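Local coordinates for protein D-mannose isomerase (Marinomonas mediterranea, PDB 5X32) that catalyses the reversible isomerisation of D-mannose to D-fructose and, less efficiently, acts on D-lyxose, while leaving D-glucose untouched, at residues Val97-Leu100 and Asn105-Glu108; Gln208-Leu213 and Glu221-Asp226; Ala355-Leu360 and Asn364-Asn369. All coordinates share one frame; numbering follows the deposited sequence.

Contact 1 of 3, residues Val97-Leu100 and Asn105-Glu108; sequences VWLL and NLDE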
ATOM      1  N   VAL A  97      -6.503  12.941  12.616  1.00 56.32           N
ATOM      2  CA  VAL A  97      -7.075  11.976  13.540  1.00 55.37           C
ATOM      3  C   VAL A  97      -6.855  10.552  12.985  1.00 53.94           C
ATOM      4  O   VAL A  97      -7.197  10.252  11.833  1.00 51.40           O
ATOM      5  CB  VAL A  97      -8.577  12.268  13.771  1.00 54.63           C
ATOM      6  CG1 VAL A  97      -9.215  11.205  14.659  1.00 49.71           C
ATOM      7  CG2 VAL A  97      -8.742  13.651  14.390  1.00 56.60           C
ATOM      8  N   TRP A  98      -6.237   9.704  13.799  1.00 51.11           N
ATOM      9  CA  TRP A  98      -5.871   8.348  13.401  1.00 54.30           C
ATOM     10  C   TRP A  98      -7.098   7.456  13.477  1.00 58.68           C
ATOM     11  O   TRP A  98      -7.388   6.689  12.548  1.00 56.90           O
ATOM     12  CB  TRP A  98      -4.734   7.844  14.293  1.00 54.20           C
ATOM     13  CG  TRP A  98      -4.153   6.491  13.993  1.00 58.72           C
ATOM     14  CD1 TRP A  98      -4.233   5.362  14.771  1.00 54.68           C
ATOM     15  CD2 TRP A  98      -3.389   6.124  12.838  1.00 56.76           C
ATOM     16  NE1 TRP A  98      -3.552   4.336  14.180  1.00 54.92           N
ATOM     17  CE2 TRP A  98      -3.026   4.771  12.991  1.00 55.80           C
ATOM     18  CE3 TRP A  98      -2.968   6.810  11.695  1.00 51.61           C
ATOM     19  CZ2 TRP A  98      -2.275   4.090  12.039  1.00 46.72           C
ATOM     20  CZ3 TRP A  98      -2.230   6.127  10.751  1.00 52.22           C
ATOM     21  CH2 TRP A  98      -1.892   4.778  10.930  1.00 55.30           C
ATOM     22  N   LEU A  99      -7.848   7.586  14.567  1.00 58.47           N
ATOM     23  CA  LEU A  99      -9.039   6.758  14.710  1.00 54.80           C
ATOM     24  C   LEU A  99     -10.193   7.519  15.361  1.00 55.11           C
ATOM     25  O   LEU A  99      -9.996   8.250  16.337  1.00 51.70           O
ATOM     26  CB  LEU A  99      -8.708   5.524  15.544  1.00 52.71           C
ATOM     27  CG  LEU A  99      -9.674   4.363  15.357  1.00 55.99           C
ATOM     28  CD1 LEU A  99      -9.480   3.749  13.969  1.00 55.03           C
ATOM     29  CD2 LEU A  99      -9.512   3.341  16.453  1.00 59.10           C
ATOM     30  N   LEU A 100     -11.410   7.301  14.879  1.00 57.17           N
ATOM     31  CA  LEU A 100     -12.533   8.082  15.393  1.00 56.03           C
ATOM     32  C   LEU A 100     -13.858   7.328  15.348  1.00 60.27           C
ATOM     33  O   LEU A 100     -14.067   6.472  14.492  1.00 61.89           O
ATOM     34  CB  LEU A 100     -12.626   9.403  14.607  1.00 49.97           C
ATOM     35  CG  LEU A 100     -12.855   9.329  13.090  1.00 50.61           C
ATOM     36  CD1 LEU A 100     -14.340   9.153  12.729  1.00 57.63           C
ATOM     37  CD2 LEU A 100     -12.257  10.516  12.353  1.00 42.76           C
ATOM     38  N   ASN A 105     -13.069  11.602  18.804  1.00 55.38           N
ATOM     39  CA  ASN A 105     -11.785  11.041  18.419  1.00 48.83           C
ATOM     40  C   ASN A 105     -11.323   9.975  19.395  1.00 52.86           C
ATOM     41  O   ASN A 105     -11.308  10.193  20.608  1.00 47.13           O
ATOM     42  CB  ASN A 105     -10.706  12.113  18.318  1.00 53.36           C
ATOM     43  CG  ASN A 105     -11.026  13.179  17.298  1.00 49.68           C
ATOM     44  OD1 ASN A 105     -11.955  13.052  16.499  1.00 47.63           O
ATOM     45  ND2 ASN A 105     -10.195  14.201  17.266  1.00 54.02           N
ATOM     46  N   LEU A 106     -10.910   8.832  18.846  1.00 57.68           N
ATOM     47  CA  LEU A 106     -10.460   7.705  19.646  1.00 54.21           C
ATOM     48  C   LEU A 106      -8.947   7.734  19.785  1.00 56.13           C
ATOM     49  O   LEU A 106      -8.395   7.410  20.843  1.00 55.84           O
ATOM     50  CB  LEU A 106     -10.871   6.391  19.003  1.00 59.28           C
ATOM     51  CG  LEU A 106     -12.352   6.067  18.843  1.00 58.79           C
ATOM     52  CD1 LEU A 106     -12.471   4.765  18.083  1.00 46.00           C
ATOM     53  CD2 LEU A 106     -13.047   5.995  20.193  1.00 54.43           C
ATOM     54  N   ASP A 107      -8.286   8.091  18.689  1.00 53.41           N
ATOM     55  CA  ASP A 107      -6.838   8.166  18.657  1.00 54.44           C
ATOM     56  C   ASP A 107      -6.373   9.359  17.835  1.00 55.39           C
ATOM     57  O   ASP A 107      -6.684   9.453  16.633  1.00 53.36           O
ATOM     58  CB  ASP A 107      -6.257   6.868  18.093  1.00 54.67           C
ATOM     59  CG  ASP A 107      -4.833   6.638  18.527  1.00 61.02           C
ATOM     60  OD1 ASP A 107      -4.242   7.548  19.139  1.00 62.40           O
ATOM     61  OD2 ASP A 107      -4.309   5.528  18.291  1.00 71.64           O
ATOM     62  N   GLU A 108      -5.615  10.248  18.472  1.00 51.75           N
ATOM     63  CA  GLU A 108      -5.168  11.464  17.817  1.00 59.31           C
ATOM     64  C   GLU A 108      -3.660  11.451  17.601  1.00 60.30           C
ATOM     65  O   GLU A 108      -3.075  12.455  17.192  1.00 61.00           O
ATOM     66  CB  GLU A 108      -5.573  12.692  18.641  1.00 60.84           C
ATOM     67  CG  GLU A 108      -7.065  12.768  18.915  1.00 65.56           C
ATOM     68  CD  GLU A 108      -7.482  14.067  19.580  1.00 72.66           C
ATOM     69  OE1 GLU A 108      -8.027  14.026  20.710  1.00 76.40           O
ATOM     70  OE2 GLU A 108      -7.264  15.130  18.963  1.00 72.61           O
TER
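Two backbone carbonyls, those of Leu99 and Asp107, take all four hydrogen bonds that join Val97-Leu100 to Asn105-Glu108, each accepting two consecutive N-H groups from the other segment. Asp107 O receives Leu99 N at 3.0 Å in a nearly straight bond (168° at the hydrogen), in the carbonyl plane and on a lone pair; Trp98 N reaches the same oxygen at 2.9 Å along a more bent path. Conversely, Leu99 O gathers Leu106 N at 2.7 Å and Asp107 N at 2.9 Å, both from one face of its plane. Two residues facing one, on each strand in turn, define a pair of classic beta bulges in an antiparallel hairpin, and the register slips by one between the Leu99-Asp107 and Leu100-Asn105 pairs.

Leu99 packs on Asp107 and Leu106: Leu99 CB lies 3.8 Å from Asp107 CB, and Leu99 CD2 meets Leu106 CD1 at 3.7 Å. Asn105, whose side chain shares a face with Leu100, crosses Val97 at about a right angle, its amide lying across the valine methyls with Asn105 ND2 3.3 Å from Val97 CG2.

Trp98 has CG anti to its backbone N (chi1 -176°), which lays the indole alongside the Asp107 side chain; Asp107 OD2 stands 3.5 Å from Trp98 CD1, with ring and carboxylate planes nearly perpendicular (88°). Asp107 OD1 is hydrogen-bonded to Thr109 OG1, and Asn105 OD1 to Arg88.

In the antiparallel sheet, strand 99-101 runs between 49-51 and 104-111. Leu100 packs on Tyr84, Arg88 and His89 of helix 72-89, while the indole stacks with His111 and meets His51 edge-to-face.

Contact 2 of 3, residues Gln208-Leu213 and Glu221-Asp226; sequences QKQASL and EHYTND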
ATOM      1  N   GLN A 208      19.242   0.015   0.552  1.00 59.36           N
ATOM      2  CA  GLN A 208      20.675  -0.230   0.639  1.00 61.08           C
ATOM      3  C   GLN A 208      21.172  -0.186   2.070  1.00 60.99           C
ATOM      4  O   GLN A 208      21.554  -1.223   2.619  1.00 55.39           O
ATOM      5  CB  GLN A 208      21.445   0.752  -0.228  1.00 58.56           C
ATOM      6  CG  GLN A 208      21.426   0.275  -1.634  1.00 68.86           C
ATOM      7  CD  GLN A 208      22.381   0.993  -2.552  1.00 71.13           C
ATOM      8  OE1 GLN A 208      22.589   2.185  -2.427  1.00 67.73           O
ATOM      9  NE2 GLN A 208      22.970   0.249  -3.498  1.00 77.26           N
ATOM     10  N   LYS A 209      21.113   0.995   2.690  1.00 63.00           N
ATOM     11  CA  LYS A 209      21.724   1.158   4.000  1.00 60.99           C
ATOM     12  C   LYS A 209      21.060   0.275   5.037  1.00 65.20           C
ATOM     13  O   LYS A 209      21.711  -0.603   5.601  1.00 66.34           O
ATOM     14  CB  LYS A 209      21.667   2.589   4.488  1.00 58.89           C
ATOM     15  CG  LYS A 209      22.284   2.706   5.876  1.00 60.72           C
ATOM     16  CD  LYS A 209      22.503   4.151   6.278  1.00 63.62           C
ATOM     17  CE  LYS A 209      21.199   4.964   6.280  1.00 61.75           C
ATOM     18  NZ  LYS A 209      21.153   5.935   7.408  1.00 60.11           N
ATOM     19  N   GLN A 210      19.772   0.492   5.292  1.00 62.56           N
ATOM     20  CA  GLN A 210      19.096  -0.297   6.321  1.00 64.92           C
ATOM     21  C   GLN A 210      19.062  -1.789   6.009  1.00 60.74           C
ATOM     22  O   GLN A 210      19.081  -2.609   6.925  1.00 60.55           O
ATOM     23  CB  GLN A 210      17.677   0.219   6.558  1.00 65.43           C
ATOM     24  CG  GLN A 210      17.659   1.619   7.119  1.00 62.78           C
ATOM     25  CD  GLN A 210      18.580   1.756   8.311  1.00 62.26           C
ATOM     26  OE1 GLN A 210      19.471   2.591   8.313  1.00 66.81           O
ATOM     27  NE2 GLN A 210      18.358   0.947   9.341  1.00 62.09           N
ATOM     28  N   ALA A 211      19.008  -2.140   4.728  1.00 61.41           N
ATOM     29  CA  ALA A 211      19.027  -3.546   4.330  1.00 59.52           C
ATOM     30  C   ALA A 211      20.342  -4.244   4.683  1.00 55.87           C
ATOM     31  O   ALA A 211      20.330  -5.377   5.170  1.00 55.49           O
ATOM     32  CB  ALA A 211      18.752  -3.670   2.843  1.00 53.35           C
ATOM     33  N   SER A 212      21.464  -3.553   4.487  1.00 60.05           N
ATOM     34  CA  SER A 212      22.799  -4.134   4.719  1.00 60.30           C
ATOM     35  C   SER A 212      22.978  -4.646   6.135  1.00 61.53           C
ATOM     36  O   SER A 212      23.809  -5.515   6.382  1.00 64.82           O
ATOM     37  CB  SER A 212      23.900  -3.107   4.446  1.00 57.35           C
ATOM     38  OG  SER A 212      23.931  -2.699   3.092  1.00 63.07           O
ATOM     39  N   LEU A 213      22.166  -4.120   7.047  1.00 59.77           N
ATOM     40  CA  LEU A 213      22.242  -4.446   8.466  1.00 58.89           C
ATOM     41  C   LEU A 213      21.770  -5.839   8.732  1.00 58.26           C
ATOM     42  O   LEU A 213      21.904  -6.342   9.848  1.00 61.47           O
ATOM     43  CB  LEU A 213      21.407  -3.469   9.282  1.00 63.23           C
ATOM     44  CG  LEU A 213      21.914  -2.033   9.206  1.00 65.10           C
ATOM     45  CD1 LEU A 213      20.959  -1.088   9.910  1.00 62.21           C
ATOM     46  CD2 LEU A 213      23.297  -1.979   9.839  1.00 58.60           C
ATOM     47  N   GLU A 221      11.803  -5.068   9.519  1.00 56.70           N
ATOM     48  CA  GLU A 221      10.735  -4.116   9.803  1.00 58.78           C
ATOM     49  C   GLU A 221      11.109  -3.104  10.883  1.00 61.09           C
ATOM     50  O   GLU A 221      10.834  -1.900  10.760  1.00 54.35           O
ATOM     51  CB  GLU A 221       9.443  -4.842  10.228  1.00 60.88           C
ATOM     52  CG  GLU A 221       8.799  -5.792   9.207  1.00 61.37           C
ATOM     53  CD  GLU A 221       8.248  -5.068   7.982  1.00 61.84           C
ATOM     54  OE1 GLU A 221       7.870  -3.884   8.101  1.00 68.03           O
ATOM     55  OE2 GLU A 221       8.092  -5.705   6.919  1.00 65.12           O
ATOM     56  N   HIS A 222      11.753  -3.603  11.932  1.00 61.79           N
ATOM     57  CA  HIS A 222      11.884  -2.865  13.181  1.00 60.69           C
ATOM     58  C   HIS A 222      13.298  -2.392  13.528  1.00 68.17           C
ATOM     59  O   HIS A 222      14.251  -3.177  13.589  1.00 67.32           O
ATOM     60  CB  HIS A 222      11.331  -3.736  14.306  1.00 59.86           C
ATOM     61  CG  HIS A 222       9.999  -4.351  13.976  1.00 71.40           C
ATOM     62  ND1 HIS A 222       8.818  -3.646  14.094  1.00 69.74           N
ATOM     63  CD2 HIS A 222       9.667  -5.579  13.524  1.00 65.32           C
ATOM     64  CE1 HIS A 222       7.812  -4.425  13.732  1.00 71.27           C
ATOM     65  NE2 HIS A 222       8.295  -5.597  13.377  1.00 67.71           N
ATOM     66  N   TYR A 223      13.410  -1.094  13.794  1.00 67.62           N
ATOM     67  CA  TYR A 223      14.695  -0.483  14.101  1.00 66.23           C
ATOM     68  C   TYR A 223      14.608   0.394  15.343  1.00 67.70           C
ATOM     69  O   TYR A 223      13.557   0.974  15.643  1.00 71.82           O
ATOM     70  CB  TYR A 223      15.210   0.348  12.920  1.00 66.59           C
ATOM     71  CG  TYR A 223      15.311  -0.421  11.617  1.00 66.52           C
ATOM     72  CD1 TYR A 223      14.217  -0.530  10.768  1.00 64.55           C
ATOM     73  CD2 TYR A 223      16.483  -1.070  11.258  1.00 67.88           C
ATOM     74  CE1 TYR A 223      14.297  -1.227   9.588  1.00 61.66           C
ATOM     75  CE2 TYR A 223      16.570  -1.782  10.071  1.00 68.30           C
ATOM     76  CZ  TYR A 223      15.466  -1.857   9.244  1.00 64.71           C
ATOM     77  OH  TYR A 223      15.520  -2.559   8.063  1.00 64.48           O
ATOM     78  N   THR A 224      15.726   0.478  16.063  1.00 69.66           N
ATOM     79  CA  THR A 224      15.857   1.344  17.230  1.00 66.69           C
ATOM     80  C   THR A 224      15.967   2.785  16.783  1.00 68.99           C
ATOM     81  O   THR A 224      16.160   3.041  15.596  1.00 71.41           O
ATOM     82  CB  THR A 224      17.075   0.938  18.085  1.00 74.75           C
ATOM     83  OG1 THR A 224      18.291   1.310  17.411  1.00 76.11           O
ATOM     84  CG2 THR A 224      17.064  -0.579  18.324  1.00 62.89           C
ATOM     85  N   ASN A 225      15.850   3.730  17.714  1.00 69.57           N
ATOM     86  CA  ASN A 225      15.955   5.145  17.344  1.00 71.43           C
ATOM     87  C   ASN A 225      17.354   5.517  16.841  1.00 75.11           C
ATOM     88  O   ASN A 225      17.558   6.643  16.392  1.00 72.66           O
ATOM     89  CB  ASN A 225      15.529   6.071  18.493  1.00 71.76           C
ATOM     90  CG  ASN A 225      16.226   5.760  19.792  1.00 81.44           C
ATOM     91  OD1 ASN A 225      16.518   4.598  20.098  1.00 84.59           O
ATOM     92  ND2 ASN A 225      16.485   6.802  20.584  1.00 82.16           N
ATOM     93  N   ASP A 226      18.299   4.571  16.909  1.00 79.96           N
ATOM     94  CA  ASP A 226      19.601   4.722  16.252  1.00 76.31           C
ATOM     95  C   ASP A 226      19.507   4.364  14.781  1.00 77.68           C
ATOM     96  O   ASP A 226      20.404   4.686  14.003  1.00 79.13           O
ATOM     97  CB  ASP A 226      20.638   3.742  16.825  1.00 80.81           C
ATOM     98  CG  ASP A 226      20.961   3.976  18.270  1.00 89.68           C
ATOM     99  OD1 ASP A 226      20.726   5.103  18.761  1.00 92.28           O
ATOM    100  OD2 ASP A 226      21.464   3.006  18.902  1.00 79.90           O
TER
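The phenol ring of Tyr223 and the carboxamide of Gln210 are the flat groups that meet here, their planes 80° apart. Gln210 NE2 approaches the CD2-CE2 side of the ring obliquely, 3.3 Å from Tyr223 CE2, and Leu213 CD1 arrives at the same Tyr223 CE2, also obliquely, at 4.4 Å. The ring of Trp227 meets that of Tyr223 with planes at about 45°. No hydrogen bond crosses between the segments, so the contact consists of Gln210 and Leu213 on the Tyr223 ring.

Gln210 and Tyr223 slide past one another in opposite directions, which places Gln210 CB 3.8 Å from Tyr223 OH. A bend at chi2 (-50°) turns the Gln210 amide back toward the ring, but its hydrogen bond goes to Trp227 O, so the amide is fixed by the chain just beyond Tyr223 while it packs against the phenol. Tyr223 OH makes a weak bond to Trp220 O.

The contact sets the C-terminal end of helix 193-212 against strand 222-223, which pairs antiparallel with strand 171-172 in the (alpha/alpha)6 barrel of this epimerase family. The probable reactive centre is near: the Tyr223 side chain is about 9 Å from that of His251, a proton donor/acceptor by similarity, and Glu221 OE2 is hydrogen-bonded to ND1 of that histidine, consistent with a second-shell role for Glu221. Beyond the strand, apart from the contact itself, Thr224 OG1 receives Asp226 N at 3.3 Å in an ST turn.

Contact 3 of 3, residues Ala355-Leu360 and Asn364-Asn369; sequences AWYRIL and NAQYDN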
ATOM      1  N   ALA A 355     -14.130  -8.447  -4.896  1.00 51.21           N
ATOM      2  CA  ALA A 355     -13.027  -8.010  -4.027  1.00 52.46           C
ATOM      3  C   ALA A 355     -12.356  -9.199  -3.344  1.00 49.26           C
ATOM      4  O   ALA A 355     -12.890 -10.299  -3.329  1.00 51.44           O
ATOM      5  CB  ALA A 355     -13.500  -6.987  -2.982  1.00 45.62           C
ATOM      6  N   TRP A 356     -11.215  -8.945  -2.716  1.00 46.94           N
ATOM      7  CA  TRP A 356     -10.376 -10.006  -2.182  1.00 50.00           C
ATOM      8  C   TRP A 356     -10.688 -10.384  -0.744  1.00 44.30           C
ATOM      9  O   TRP A 356     -10.992  -9.536   0.069  1.00 44.03           O
ATOM     10  CB  TRP A 356      -8.906  -9.589  -2.257  1.00 49.25           C
ATOM     11  CG  TRP A 356      -8.267  -9.631  -3.620  1.00 49.19           C
ATOM     12  CD1 TRP A 356      -8.738  -9.069  -4.767  1.00 53.10           C
ATOM     13  CD2 TRP A 356      -6.999 -10.208  -3.950  1.00 49.89           C
ATOM     14  NE1 TRP A 356      -7.853  -9.281  -5.799  1.00 44.23           N
ATOM     15  CE2 TRP A 356      -6.778  -9.978  -5.322  1.00 51.54           C
ATOM     16  CE3 TRP A 356      -6.029 -10.903  -3.219  1.00 51.99           C
ATOM     17  CZ2 TRP A 356      -5.621 -10.427  -5.984  1.00 50.87           C
ATOM     18  CZ3 TRP A 356      -4.875 -11.339  -3.881  1.00 46.72           C
ATOM     19  CH2 TRP A 356      -4.688 -11.097  -5.243  1.00 55.30           C
ATOM     20  N   TYR A 357     -10.612 -11.671  -0.436  1.00 46.41           N
ATOM     21  CA  TYR A 357     -10.594 -12.093   0.950  1.00 48.14           C
ATOM     22  C   TYR A 357      -9.334 -11.519   1.566  1.00 50.11           C
ATOM     23  O   TYR A 357      -8.326 -11.330   0.876  1.00 50.01           O
ATOM     24  CB  TYR A 357     -10.607 -13.614   1.072  1.00 52.41           C
ATOM     25  CG  TYR A 357     -11.859 -14.267   0.540  1.00 57.24           C
ATOM     26  CD1 TYR A 357     -13.126 -13.720   0.771  1.00 56.12           C
ATOM     27  CD2 TYR A 357     -11.771 -15.412  -0.238  1.00 57.28           C
ATOM     28  CE1 TYR A 357     -14.268 -14.325   0.267  1.00 56.73           C
ATOM     29  CE2 TYR A 357     -12.890 -16.014  -0.736  1.00 61.04           C
ATOM     30  CZ  TYR A 357     -14.131 -15.473  -0.490  1.00 60.84           C
ATOM     31  OH  TYR A 357     -15.201 -16.119  -1.028  1.00 67.52           O
ATOM     32  N   ARG A 358      -9.373 -11.228   2.855  1.00 50.32           N
ATOM     33  CA  ARG A 358      -8.228 -10.585   3.472  1.00 48.16           C
ATOM     34  C   ARG A 358      -7.146 -11.601   3.832  1.00 49.18           C
ATOM     35  O   ARG A 358      -5.953 -11.362   3.626  1.00 49.57           O
ATOM     36  CB  ARG A 358      -8.664  -9.823   4.723  1.00 47.89           C
ATOM     37  CG  ARG A 358      -7.554  -9.068   5.386  1.00 40.99           C
ATOM     38  CD  ARG A 358      -7.996  -8.474   6.695  1.00 45.53           C
ATOM     39  NE  ARG A 358      -6.832  -8.335   7.554  1.00 61.31           N
ATOM     40  CZ  ARG A 358      -6.495  -9.186   8.522  1.00 60.86           C
ATOM     41  NH1 ARG A 358      -7.260 -10.230   8.803  1.00 57.35           N
ATOM     42  NH2 ARG A 358      -5.391  -8.975   9.229  1.00 63.05           N
ATOM     43  N   ILE A 359      -7.562 -12.749   4.345  1.00 43.38           N
ATOM     44  CA  ILE A 359      -6.599 -13.664   4.917  1.00 52.22           C
ATOM     45  C   ILE A 359      -7.085 -15.102   5.004  1.00 52.61           C
ATOM     46  O   ILE A 359      -8.188 -15.363   5.463  1.00 57.96           O
ATOM     47  CB  ILE A 359      -6.200 -13.169   6.314  1.00 54.76           C
ATOM     48  CG1 ILE A 359      -5.222 -14.136   6.985  1.00 49.00           C
ATOM     49  CG2 ILE A 359      -7.439 -12.942   7.154  1.00 47.34           C
ATOM     50  CD1 ILE A 359      -4.896 -13.776   8.418  1.00 45.94           C
ATOM     51  N   LEU A 360      -6.238 -16.030   4.566  1.00 60.83           N
ATOM     52  CA  LEU A 360      -6.465 -17.470   4.741  1.00 55.35           C
ATOM     53  C   LEU A 360      -5.419 -18.072   5.650  1.00 56.10           C
ATOM     54  O   LEU A 360      -4.362 -17.463   5.874  1.00 61.74           O
ATOM     55  CB  LEU A 360      -6.448 -18.190   3.400  1.00 48.47           C
ATOM     56  CG  LEU A 360      -7.252 -17.479   2.323  1.00 49.60           C
ATOM     57  CD1 LEU A 360      -7.040 -18.101   0.976  1.00 48.06           C
ATOM     58  CD2 LEU A 360      -8.705 -17.568   2.716  1.00 57.97           C
ATOM     59  N   ASN A 364      -5.517 -22.625   3.267  1.00 60.09           N
ATOM     60  CA  ASN A 364      -6.316 -21.775   2.390  1.00 57.57           C
ATOM     61  C   ASN A 364      -7.770 -21.656   2.859  1.00 59.75           C
ATOM     62  O   ASN A 364      -8.672 -21.347   2.069  1.00 57.84           O
ATOM     63  CB  ASN A 364      -6.260 -22.297   0.948  1.00 54.51           C
ATOM     64  CG  ASN A 364      -4.826 -22.597   0.491  1.00 68.20           C
ATOM     65  OD1 ASN A 364      -3.878 -21.913   0.887  1.00 65.99           O
ATOM     66  ND2 ASN A 364      -4.664 -23.632  -0.336  1.00 74.52           N
ATOM     67  N   ALA A 365      -7.985 -21.841   4.158  1.00 53.08           N
ATOM     68  CA  ALA A 365      -9.305 -21.644   4.747  1.00 53.94           C
ATOM     69  C   ALA A 365      -9.444 -20.230   5.279  1.00 59.28           C
ATOM     70  O   ALA A 365      -8.519 -19.725   5.909  1.00 68.61           O
ATOM     71  CB  ALA A 365      -9.527 -22.627   5.857  1.00 53.29           C
ATOM     72  N   GLN A 366     -10.593 -19.598   5.065  1.00 60.35           N
ATOM     73  CA  GLN A 366     -10.844 -18.284   5.660  1.00 55.86           C
ATOM     74  C   GLN A 366     -10.926 -18.417   7.168  1.00 54.19           C
ATOM     75  O   GLN A 366     -11.265 -19.467   7.688  1.00 56.52           O
ATOM     76  CB  GLN A 366     -12.129 -17.649   5.122  1.00 45.23           C
ATOM     77  CG  GLN A 366     -12.073 -17.346   3.646  1.00 54.35           C
ATOM     78  CD  GLN A 366     -13.363 -16.773   3.109  1.00 65.38           C
ATOM     79  OE1 GLN A 366     -14.026 -17.374   2.258  1.00 68.79           O
ATOM     80  NE2 GLN A 366     -13.716 -15.580   3.581  1.00 68.68           N
ATOM     81  N   TYR A 367     -10.566 -17.363   7.876  1.00 57.53           N
ATOM     82  CA  TYR A 367     -10.673 -17.378   9.325  1.00 59.98           C
ATOM     83  C   TYR A 367     -12.074 -16.961   9.760  1.00 59.73           C
ATOM     84  O   TYR A 367     -12.597 -17.451  10.765  1.00 54.02           O
ATOM     85  CB  TYR A 367      -9.631 -16.456   9.947  1.00 60.21           C
ATOM     86  CG  TYR A 367      -8.283 -17.088  10.137  1.00 62.10           C
ATOM     87  CD1 TYR A 367      -8.050 -17.962  11.187  1.00 61.94           C
ATOM     88  CD2 TYR A 367      -7.235 -16.805   9.268  1.00 63.56           C
ATOM     89  CE1 TYR A 367      -6.808 -18.541  11.370  1.00 69.69           C
ATOM     90  CE2 TYR A 367      -5.992 -17.373   9.442  1.00 65.78           C
ATOM     91  CZ  TYR A 367      -5.782 -18.237  10.493  1.00 67.12           C
ATOM     92  OH  TYR A 367      -4.547 -18.800  10.664  1.00 60.68           O
ATOM     93  N   ASP A 368     -12.648 -16.030   9.000  1.00 52.22           N
ATOM     94  CA  ASP A 368     -13.995 -15.544   9.229  1.00 59.26           C
ATOM     95  C   ASP A 368     -14.548 -14.829   7.989  1.00 63.77           C
ATOM     96  O   ASP A 368     -13.977 -14.921   6.895  1.00 56.89           O
ATOM     97  CB  ASP A 368     -14.041 -14.626  10.456  1.00 56.04           C
ATOM     98  CG  ASP A 368     -13.181 -13.381  10.301  1.00 66.59           C
ATOM     99  OD1 ASP A 368     -12.952 -12.919   9.160  1.00 70.02           O
ATOM    100  OD2 ASP A 368     -12.744 -12.842  11.344  1.00 67.96           O
ATOM    101  N   ASN A 369     -15.641 -14.090   8.170  1.00 60.82           N
ATOM    102  CA  ASN A 369     -16.291 -13.453   7.032  1.00 59.33           C
ATOM    103  C   ASN A 369     -16.124 -11.930   7.006  1.00 62.43           C
ATOM    104  O   ASN A 369     -16.971 -11.197   6.470  1.00 64.91           O
ATOM    105  CB  ASN A 369     -17.773 -13.832   7.005  1.00 64.00           C
ATOM    106  CG  ASN A 369     -18.533 -13.317   8.213  1.00 70.57           C
ATOM    107  OD1 ASN A 369     -17.959 -13.114   9.289  1.00 72.64           O
ATOM    108  ND2 ASN A 369     -19.836 -13.097   8.042  1.00 68.63           N
TER
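Leu360, Gln366 and Tyr367 carry most of the surface buried where Ala355-Leu360 meets Asn364-Asn369. The chain doubles back in a short turn after strand 359-360, an outer strand of the three-stranded antiparallel sheet that decorates this (alpha/alpha)6 barrel. No hydrogen bond joins the two segments; they meet by van der Waals contact and one CA-H...O approach.

Leu360 has the largest buried area, packing on Asn364 and Gln366. Leu360 CD2 lies 3.5 Å from Gln366 CG, the two side chains crossing at a slant, while Leu360 CB rests 3.7 Å from Asn364 CA. Strand 304-310 and helix 331-347 frame this side: the Leu360 backbone bonds to Lys309, and its side chain touches His347.

Gln366 starts out away from the partner segment, yet beyond CG it runs extended (chi2 178°), and this carries the terminal amide over one face of the Tyr357 ring. Amide and ring are stacked, their planes 26° apart. Gln366 OE1, offset toward the rim, lies 3.3 Å from Tyr357 CZ, and Gln366 NE2 lies 3.4 Å from Tyr357 CD1, over the CD1-CE1 side. The amide's rotation is also set by a hydrogen bond from NE2 to Asp40 OD2.

Tyr367 lies against Ile359 and Leu360. Tyr367 CE2 meets Ile359 CD1 at 3.9 Å and the carbonyl carbon of Leu360 at the same distance, both lying obliquely to the ring. Ile359 has CG1 anti to the backbone N, and its extended branch takes CD1 out to the tyrosine. Tyr367 OH is hydrogen-bonded to Asp308 of strand 304-310.

On the backbone, Leu360 CA approaches Ala365 O at 3.3 Å in a CA-H...O contact, bent to 128° at the hydrogen.

From the N terminus the contacts follow in series, none nested in or crossing another. Contact 1 closes first, across four residues, two of them still in the hairpin strands, and joins adjacent strands of the five-stranded antiparallel sheet. Contact 2 closes a seven-residue loop that returns from the end of helix 193-212 to strand 222-223. Contact 3 closes last, over three residues, on an outer strand of the 297-298, 304-310 and 359-360 sheet, before helix 379-390. Their centres lie 27 to 32 Å apart and their nearest atoms about 13 to 14 Å, so no pair touches. Each is a local closure at a different part of one helical barrel.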